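PDB 3LMC: peptidase, zinc-dependent from Methanocorpusculum labreanum, which probably acts as a zinc-dependent metallopeptidase of family M54, carrying a zinc ion and a separate iron ion bound by four cysteines. Local coordinates for residues G2-G14 and H86-D98. Residues are numbered along the deposited sequence; the frame is centred on the assembly and turned at random.
Sequences GIHLFWDSRVPVG and HLHEKILLVTPGD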
ATOM      1  N   GLY A   2       0.835   3.124  14.388  1.00 16.12           N
ATOM      2  CA  GLY A   2      -0.023   3.950  13.562  1.00 18.76           C
ATOM      3  C   GLY A   2       0.075   3.467  12.126  1.00 20.07           C
ATOM      4  O   GLY A   2       0.988   2.713  11.781  1.00 23.02           O
ATOM      5  N   ILE A   3      -0.861   3.897  11.290  1.00 18.50           N
ATOM      6  CA  ILE A   3      -0.842   3.530   9.877  1.00 16.73           C
ATOM      7  C   ILE A   3      -0.853   4.798   9.048  1.00 19.42           C
ATOM      8  O   ILE A   3      -1.743   5.638   9.205  1.00 19.77           O
ATOM      9  CB  ILE A   3      -2.043   2.652   9.492  1.00 20.21           C
ATOM     10  CG1 ILE A   3      -2.027   1.351  10.296  1.00 23.93           C
ATOM     11  CG2 ILE A   3      -2.012   2.310   8.006  1.00 14.79           C
ATOM     12  CD1 ILE A   3      -3.264   0.535  10.082  1.00 24.65           C
ATOM     13  N   HIS A   4       0.145   4.929   8.177  1.00 17.26           N
ATOM     14  CA  HIS A   4       0.356   6.142   7.398  1.00 18.00           C
ATOM     15  C   HIS A   4       0.238   5.855   5.904  1.00 18.76           C
ATOM     16  O   HIS A   4       0.970   5.025   5.363  1.00 24.89           O
ATOM     17  CB  HIS A   4       1.737   6.733   7.705  1.00 21.84           C
ATOM     18  CG  HIS A   4       2.009   6.911   9.169  1.00 25.05           C
ATOM     19  ND1 HIS A   4       1.922   8.134   9.802  1.00 20.00           N
ATOM     20  CD2 HIS A   4       2.384   6.024  10.123  1.00 28.99           C
ATOM     21  CE1 HIS A   4       2.217   7.991  11.082  1.00 20.68           C
ATOM     22  NE2 HIS A   4       2.504   6.721  11.302  1.00 24.20           N
ATOM     23  N   LEU A   5      -0.700   6.528   5.246  1.00 15.38           N
ATOM     24  CA  LEU A   5      -0.860   6.403   3.799  1.00 13.63           C
ATOM     25  C   LEU A   5       0.022   7.477   3.174  1.00 20.40           C
ATOM     26  O   LEU A   5      -0.305   8.669   3.245  1.00 15.82           O
ATOM     27  CB  LEU A   5      -2.320   6.638   3.390  1.00  9.86           C
ATOM     28  CG  LEU A   5      -2.612   6.534   1.892  1.00 19.09           C
ATOM     29  CD1 LEU A   5      -2.394   5.114   1.413  1.00 14.73           C
ATOM     30  CD2 LEU A   5      -4.049   6.992   1.558  1.00 20.90           C
ATOM     31  N   PHE A   6       1.153   7.068   2.601  1.00 16.25           N
ATOM     32  CA  PHE A   6       2.005   8.007   1.904  1.00 11.71           C
ATOM     33  C   PHE A   6       1.585   8.058   0.440  1.00 12.01           C
ATOM     34  O   PHE A   6       2.001   7.217  -0.376  1.00 15.92           O
ATOM     35  CB  PHE A   6       3.502   7.648   2.004  1.00 17.64           C
ATOM     36  CG  PHE A   6       4.410   8.733   1.448  1.00 29.45           C
ATOM     37  CD1 PHE A   6       5.547   9.135   2.129  1.00 32.89           C
ATOM     38  CD2 PHE A   6       4.083   9.390   0.257  1.00 30.76           C
ATOM     39  CE1 PHE A   6       6.356  10.154   1.622  1.00 34.44           C
ATOM     40  CE2 PHE A   6       4.881  10.408  -0.253  1.00 28.48           C
ATOM     41  CZ  PHE A   6       6.015  10.792   0.429  1.00 32.37           C
ATOM     42  N   TRP A   7       0.795   9.077   0.117  1.00 13.58           N
ATOM     43  CA  TRP A   7       0.187   9.232  -1.206  1.00 14.96           C
ATOM     44  C   TRP A   7       1.069  10.108  -2.121  1.00 15.37           C
ATOM     45  O   TRP A   7       1.113  11.329  -1.960  1.00 16.87           O
ATOM     46  CB  TRP A   7      -1.209   9.855  -1.047  1.00 14.51           C
ATOM     47  CG  TRP A   7      -1.993   9.973  -2.338  1.00 17.48           C
ATOM     48  CD1 TRP A   7      -1.898  10.963  -3.276  1.00 16.89           C
ATOM     49  CD2 TRP A   7      -2.985   9.058  -2.814  1.00 12.65           C
ATOM     50  NE1 TRP A   7      -2.777  10.717  -4.311  1.00 17.03           N
ATOM     51  CE2 TRP A   7      -3.456   9.549  -4.043  1.00 15.12           C
ATOM     52  CE3 TRP A   7      -3.516   7.863  -2.318  1.00 21.65           C
ATOM     53  CZ2 TRP A   7      -4.437   8.888  -4.789  1.00 16.43           C
ATOM     54  CZ3 TRP A   7      -4.497   7.203  -3.066  1.00 23.76           C
ATOM     55  CH2 TRP A   7      -4.941   7.720  -4.283  1.00 16.37           C
ATOM     56  N   ASP A   8       1.781   9.480  -3.059  1.00 12.95           N
ATOM     57  CA  ASP A   8       2.617  10.212  -4.012  1.00 11.36           C
ATOM     58  C   ASP A   8       1.728  11.151  -4.826  1.00 18.65           C
ATOM     59  O   ASP A   8       0.819  10.704  -5.524  1.00 20.95           O
ATOM     60  CB  ASP A   8       3.351   9.228  -4.933  1.00 10.76           C
ATOM     61  CG  ASP A   8       4.380   9.902  -5.823  1.00 17.45           C
ATOM     62  OD1 ASP A   8       4.000  10.788  -6.620  1.00 21.03           O
ATOM     63  OD2 ASP A   8       5.575   9.526  -5.755  1.00 14.44           O
ATOM     64  N   SER A   9       1.986  12.452  -4.739  1.00 15.24           N
ATOM     65  CA  SER A   9       1.048  13.438  -5.269  1.00 21.56           C
ATOM     66  C   SER A   9       0.932  13.407  -6.794  1.00 23.07           C
ATOM     67  O   SER A   9       0.088  14.094  -7.359  1.00 22.74           O
ATOM     68  CB  SER A   9       1.406  14.844  -4.776  1.00 22.07           C
ATOM     69  OG  SER A   9       2.755  15.130  -5.071  1.00 24.11           O
ATOM     70  N   ARG A  10       1.760  12.610  -7.466  1.00 19.36           N
ATOM     71  CA  ARG A  10       1.577  12.432  -8.907  1.00 21.36           C
ATOM     72  C   ARG A  10       0.349  11.571  -9.189  1.00 22.63           C
ATOM     73  O   ARG A  10      -0.135  11.536 -10.306  1.00 24.66           O
ATOM     74  CB  ARG A  10       2.824  11.847  -9.581  1.00 16.31           C
ATOM     75  CG  ARG A  10       4.055  12.786  -9.571  1.00 20.68           C
ATOM     76  CD  ARG A  10       5.361  12.059  -9.952  1.00 22.00           C
ATOM     77  NE  ARG A  10       5.810  11.089  -8.940  1.00 22.93           N
ATOM     78  CZ  ARG A  10       6.880  10.308  -9.086  1.00 19.86           C
ATOM     79  NH1 ARG A  10       7.599  10.372 -10.196  1.00 19.35           N
ATOM     80  NH2 ARG A  10       7.227   9.453  -8.141  1.00 16.90           N
ATOM     81  N   VAL A  11      -0.147  10.866  -8.176  1.00 13.39           N
ATOM     82  CA  VAL A  11      -1.407  10.142  -8.310  1.00 17.72           C
ATOM     83  C   VAL A  11      -2.489  11.142  -7.915  1.00 19.80           C
ATOM     84  O   VAL A  11      -2.358  11.781  -6.877  1.00 24.60           O
ATOM     85  CB  VAL A  11      -1.446   8.915  -7.364  1.00 18.07           C
ATOM     86  CG1 VAL A  11      -2.731   8.157  -7.527  1.00 18.31           C
ATOM     87  CG2 VAL A  11      -0.241   8.003  -7.628  1.00 23.46           C
ATOM     88  N   PRO A  12      -3.531  11.320  -8.751  1.00 19.57           N
ATOM     89  CA  PRO A  12      -4.531  12.379  -8.510  1.00 22.86           C
ATOM     90  C   PRO A  12      -4.879  12.553  -7.041  1.00 19.57           C
ATOM     91  O   PRO A  12      -5.471  11.645  -6.455  1.00 20.60           O
ATOM     92  CB  PRO A  12      -5.738  11.897  -9.315  1.00 19.93           C
ATOM     93  CG  PRO A  12      -5.068  11.309 -10.575  1.00 20.24           C
ATOM     94  CD  PRO A  12      -3.784  10.616 -10.028  1.00 22.10           C
ATOM     95  N   VAL A  13      -4.503  13.692  -6.452  1.00 14.43           N
ATOM     96  CA  VAL A  13      -4.574  13.834  -4.988  1.00 14.23           C
ATOM     97  C   VAL A  13      -6.027  13.932  -4.492  1.00 15.60           C
ATOM     98  O   VAL A  13      -6.306  13.816  -3.299  1.00 16.88           O
ATOM     99  CB  VAL A  13      -3.722  15.016  -4.474  1.00 17.65           C
ATOM    100  CG1 VAL A  13      -2.220  14.745  -4.713  1.00 16.05           C
ATOM    101  CG2 VAL A  13      -4.143  16.333  -5.136  1.00 20.47           C
ATOM    102  N   GLY A  14      -6.954  14.119  -5.422  1.00 18.42           N
ATOM    103  CA  GLY A  14      -8.363  14.197  -5.077  1.00 20.27           C
ATOM    104  C   GLY A  14      -8.882  12.844  -4.600  1.00 23.66           C
ATOM    105  O   GLY A  14      -9.917  12.768  -3.930  1.00 22.61           O
ATOM    106  N   HIS A  86       9.778   0.634  12.626  1.00 24.18           N
ATOM    107  CA  HIS A  86       9.161  -0.361  11.743  1.00 21.76           C
ATOM    108  C   HIS A  86       8.082  -1.207  12.437  1.00 23.31           C
ATOM    109  O   HIS A  86       7.249  -1.810  11.765  1.00 20.89           O
ATOM    110  CB  HIS A  86      10.233  -1.278  11.135  1.00 17.67           C
ATOM    111  CG  HIS A  86      11.006  -2.056  12.158  1.00 24.32           C
ATOM    112  ND1 HIS A  86      11.930  -1.471  12.999  1.00 25.19           N
ATOM    113  CD2 HIS A  86      10.983  -3.372  12.483  1.00 24.01           C
ATOM    114  CE1 HIS A  86      12.452  -2.393  13.787  1.00 27.29           C
ATOM    115  NE2 HIS A  86      11.888  -3.554  13.499  1.00 26.37           N
ATOM    116  N   LEU A  87       8.101  -1.276  13.772  1.00 21.36           N
ATOM    117  CA  LEU A  87       7.076  -2.048  14.497  1.00 19.79           C
ATOM    118  C   LEU A  87       5.810  -1.204  14.662  1.00 20.39           C
ATOM    119  O   LEU A  87       4.701  -1.735  14.710  1.00 18.67           O
ATOM    120  CB  LEU A  87       7.553  -2.473  15.903  1.00 17.48           C
ATOM    121  CG  LEU A  87       8.932  -3.099  16.155  1.00 20.30           C
ATOM    122  CD1 LEU A  87       9.091  -3.528  17.633  1.00 21.39           C
ATOM    123  CD2 LEU A  87       9.153  -4.292  15.228  1.00 23.62           C
ATOM    124  N   HIS A  88       5.983   0.115  14.743  1.00 14.30           N
ATOM    125  CA  HIS A  88       4.902   0.980  15.210  1.00 20.00           C
ATOM    126  C   HIS A  88       4.270   1.860  14.146  1.00 24.13           C
ATOM    127  O   HIS A  88       3.071   2.137  14.201  1.00 26.13           O
ATOM    128  CB  HIS A  88       5.390   1.845  16.374  1.00 22.17           C
ATOM    129  CG  HIS A  88       5.716   1.058  17.600  1.00 24.51           C
ATOM    130  ND1 HIS A  88       4.778   0.761  18.564  1.00 30.29           N
ATOM    131  CD2 HIS A  88       6.874   0.493  18.014  1.00 27.45           C
ATOM    132  CE1 HIS A  88       5.342   0.042  19.516  1.00 31.68           C
ATOM    133  NE2 HIS A  88       6.614  -0.132  19.208  1.00 31.14           N
ATOM    134  N   GLU A  89       5.069   2.320  13.192  1.00 21.21           N
ATOM    135  CA  GLU A  89       4.564   3.272  12.208  1.00 18.42           C
ATOM    136  C   GLU A  89       4.568   2.642  10.820  1.00 13.56           C
ATOM    137  O   GLU A  89       5.519   2.783  10.053  1.00 15.02           O
ATOM    138  CB  GLU A  89       5.379   4.567  12.250  1.00 18.73           C
ATOM    139  CG  GLU A  89       5.515   5.145  13.661  1.00 22.69           C
ATOM    140  CD  GLU A  89       4.166   5.446  14.320  1.00 27.95           C
ATOM    141  OE1 GLU A  89       3.226   5.873  13.614  1.00 26.27           O
ATOM    142  OE2 GLU A  89       4.045   5.263  15.553  1.00 26.00           O
ATOM    143  N   LYS A  90       3.503   1.908  10.526  1.00 12.26           N
ATOM    144  CA  LYS A  90       3.397   1.190   9.272  1.00 14.77           C
ATOM    145  C   LYS A  90       3.151   2.209   8.182  1.00 20.03           C
ATOM    146  O   LYS A  90       2.380   3.145   8.377  1.00 22.05           O
ATOM    147  CB  LYS A  90       2.222   0.222   9.323  1.00 14.46           C
ATOM    148  CG  LYS A  90       2.253  -0.751  10.505  1.00 15.91           C
ATOM    149  CD  LYS A  90       3.579  -1.473  10.622  1.00 14.92           C
ATOM    150  CE  LYS A  90       3.512  -2.569  11.737  1.00 16.72           C
ATOM    151  NZ  LYS A  90       4.834  -3.262  11.875  1.00 13.29           N
ATOM    152  N   ILE A  91       3.799   2.038   7.037  1.00 21.19           N
ATOM    153  CA  ILE A  91       3.561   2.926   5.905  1.00 17.99           C
ATOM    154  C   ILE A  91       3.101   2.173   4.665  1.00 17.18           C
ATOM    155  O   ILE A  91       3.701   1.168   4.288  1.00 17.89           O
ATOM    156  CB  ILE A  91       4.827   3.709   5.557  1.00 17.06           C
ATOM    157  CG1 ILE A  91       5.210   4.611   6.735  1.00 18.16           C
ATOM    158  CG2 ILE A  91       4.650   4.487   4.240  1.00 15.84           C
ATOM    159  CD1 ILE A  91       6.601   5.226   6.614  1.00 20.16           C
ATOM    160  N   LEU A  92       2.041   2.675   4.037  1.00 18.08           N
ATOM    161  CA  LEU A  92       1.642   2.235   2.703  1.00 15.37           C
ATOM    162  C   LEU A  92       1.938   3.368   1.719  1.00 16.85           C
ATOM    163  O   LEU A  92       1.337   4.446   1.798  1.00 17.98           O
ATOM    164  CB  LEU A  92       0.146   1.893   2.661  1.00 10.18           C
ATOM    165  CG  LEU A  92      -0.445   1.608   1.264  1.00 13.36           C
ATOM    166  CD1 LEU A  92       0.294   0.468   0.579  1.00  7.04           C
ATOM    167  CD2 LEU A  92      -1.966   1.323   1.290  1.00 12.93           C
ATOM    168  N   LEU A  93       2.860   3.119   0.793  1.00 17.73           N
ATOM    169  CA  LEU A  93       3.193   4.077  -0.264  1.00 15.86           C
ATOM    170  C   LEU A  93       2.278   3.830  -1.481  1.00 16.69           C
ATOM    171  O   LEU A  93       2.140   2.698  -1.954  1.00 19.18           O
ATOM    172  CB  LEU A  93       4.659   3.900  -0.674  1.00 18.47           C
ATOM    173  CG  LEU A  93       5.496   5.005  -1.334  1.00 24.12           C
ATOM    174  CD1 LEU A  93       6.383   4.437  -2.445  1.00 23.47           C
ATOM    175  CD2 LEU A  93       4.671   6.162  -1.828  1.00 10.34           C
ATOM    176  N   VAL A  94       1.644   4.888  -1.969  1.00 11.76           N
ATOM    177  CA  VAL A  94       0.841   4.814  -3.199  1.00 12.22           C
ATOM    178  C   VAL A  94       1.644   5.533  -4.265  1.00 14.46           C
ATOM    179  O   VAL A  94       1.833   6.744  -4.180  1.00 21.53           O
ATOM    180  CB  VAL A  94      -0.513   5.503  -3.020  1.00  7.10           C
ATOM    181  CG1 VAL A  94      -1.274   5.555  -4.343  1.00 12.47           C
ATOM    182  CG2 VAL A  94      -1.330   4.778  -1.963  1.00 14.27           C
ATOM    183  N   THR A  95       2.142   4.785  -5.248  1.00 15.72           N
ATOM    184  CA  THR A  95       3.117   5.312  -6.202  1.00 12.86           C
ATOM    185  C   THR A  95       2.627   5.183  -7.644  1.00 11.92           C
ATOM    186  O   THR A  95       1.926   4.228  -7.980  1.00 18.84           O
ATOM    187  CB  THR A  95       4.450   4.546  -6.087  1.00 15.02           C
ATOM    188  OG1 THR A  95       5.361   4.999  -7.105  1.00 19.96           O
ATOM    189  CG2 THR A  95       4.207   3.057  -6.286  1.00 14.25           C
ATOM    190  N   PRO A  96       3.016   6.118  -8.521  1.00 11.53           N
ATOM    191  CA  PRO A  96       2.561   5.973  -9.917  1.00 14.88           C
ATOM    192  C   PRO A  96       3.375   4.960 -10.725  1.00 17.47           C
ATOM    193  O   PRO A  96       2.969   4.624 -11.846  1.00 19.63           O
ATOM    194  CB  PRO A  96       2.778   7.375 -10.496  1.00 18.34           C
ATOM    195  CG  PRO A  96       3.977   7.896  -9.697  1.00 18.00           C
ATOM    196  CD  PRO A  96       3.703   7.405  -8.290  1.00 11.79           C
ATOM    197  N   GLY A  97       4.505   4.492 -10.191  1.00 17.36           N
ATOM    198  CA  GLY A  97       5.414   3.661 -10.970  1.00 16.21           C
ATOM    199  C   GLY A  97       4.886   2.252 -11.180  1.00 17.46           C
ATOM    200  O   GLY A  97       4.211   1.720 -10.308  1.00 16.73           O
ATOM    201  N   ASP A  98       5.166   1.655 -12.337  1.00 14.25           N
ATOM    202  CA  ASP A  98       4.834   0.246 -12.563  1.00 18.58           C
ATOM    203  C   ASP A  98       5.832  -0.637 -11.793  1.00 24.32           C
ATOM    204  O   ASP A  98       7.051  -0.438 -11.876  1.00 20.45           O
ATOM    205  CB  ASP A  98       4.869  -0.105 -14.052  1.00 22.78           C
ATOM    206  CG  ASP A  98       4.298  -1.493 -14.346  1.00 27.11           C
ATOM    207  OD1 ASP A  98       3.283  -1.887 -13.714  1.00 23.81           O
ATOM    208  OD2 ASP A  98       4.864  -2.186 -15.220  1.00 25.70           O
TER
HETATM  209  O   HOH W   1       1.669   4.748  16.899  1.00 30.25           O
HETATM  210  O   HOH W   2       6.371   6.867  -5.443  1.00 14.24           O
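Val94 and Trp7 pair across two adjacent parallel strands, and their side chains mark the tight part of the contact. Strands 3-7 and 90-94, their axes 4.7 Å apart and inclined by 20°, are neighbouring inner strands of a mixed five-stranded sheet; backbone bonds alternate from Lys90 N to Gly2 O through to Asp8 N on Val94 O. On the face of Leu5, Trp7 and Val94, Val94 CG1 stands over the six-membered ring of Trp7, 4.0 Å from its centroid, a CH-pi contact. Its other methyl, CG2, reaches diagonally to Leu5 CD1 at 3.6 Å. Helix 16-27 packs on Leu5 and Trp7. Leu92, also on this face, has its side chain about 9 Å from that of zinc ligand His149, near the metal site without touching it. On the opposite face Phe6 and Leu93 lie side by side, CD2 to CD2 at 3.9 Å, and helix 53-66 packs on Leu93.

The solvent side comprises exposed Gly2 and Arg10 and partly exposed His4 and Pro96. His4 NE2 donates to the anti lone pair of Glu89 OE1 (2.6 Å, 174°), with the oxygen in the ring plane; a water joins buried Glu89 OE2 to Gly2 N. Asp8, also buried, holds its CG anti to the backbone N (chi1 -172°), against Pro96 CD. Arg10 grips the Asp8 carboxylate side-on in a salt bridge, NE to OD1 and NH2 to OD2; OD1 also accepts Arg10 N, an Asx turn, and OD2 takes Phe39 N and a water shared with Thr95 OG1. Pro96 CG lies over one guanidinium face. An alanine in place of Asp8 would probably leave Arg10 without its countercharge and free to swing off Pro96. Thus apolar packing fills mid-sheet, one side-chain hydrogen bond crosses near Gly2, and the salt bridge within turn 8-11 probably offsets the buried Asp8 charge beside Pro96.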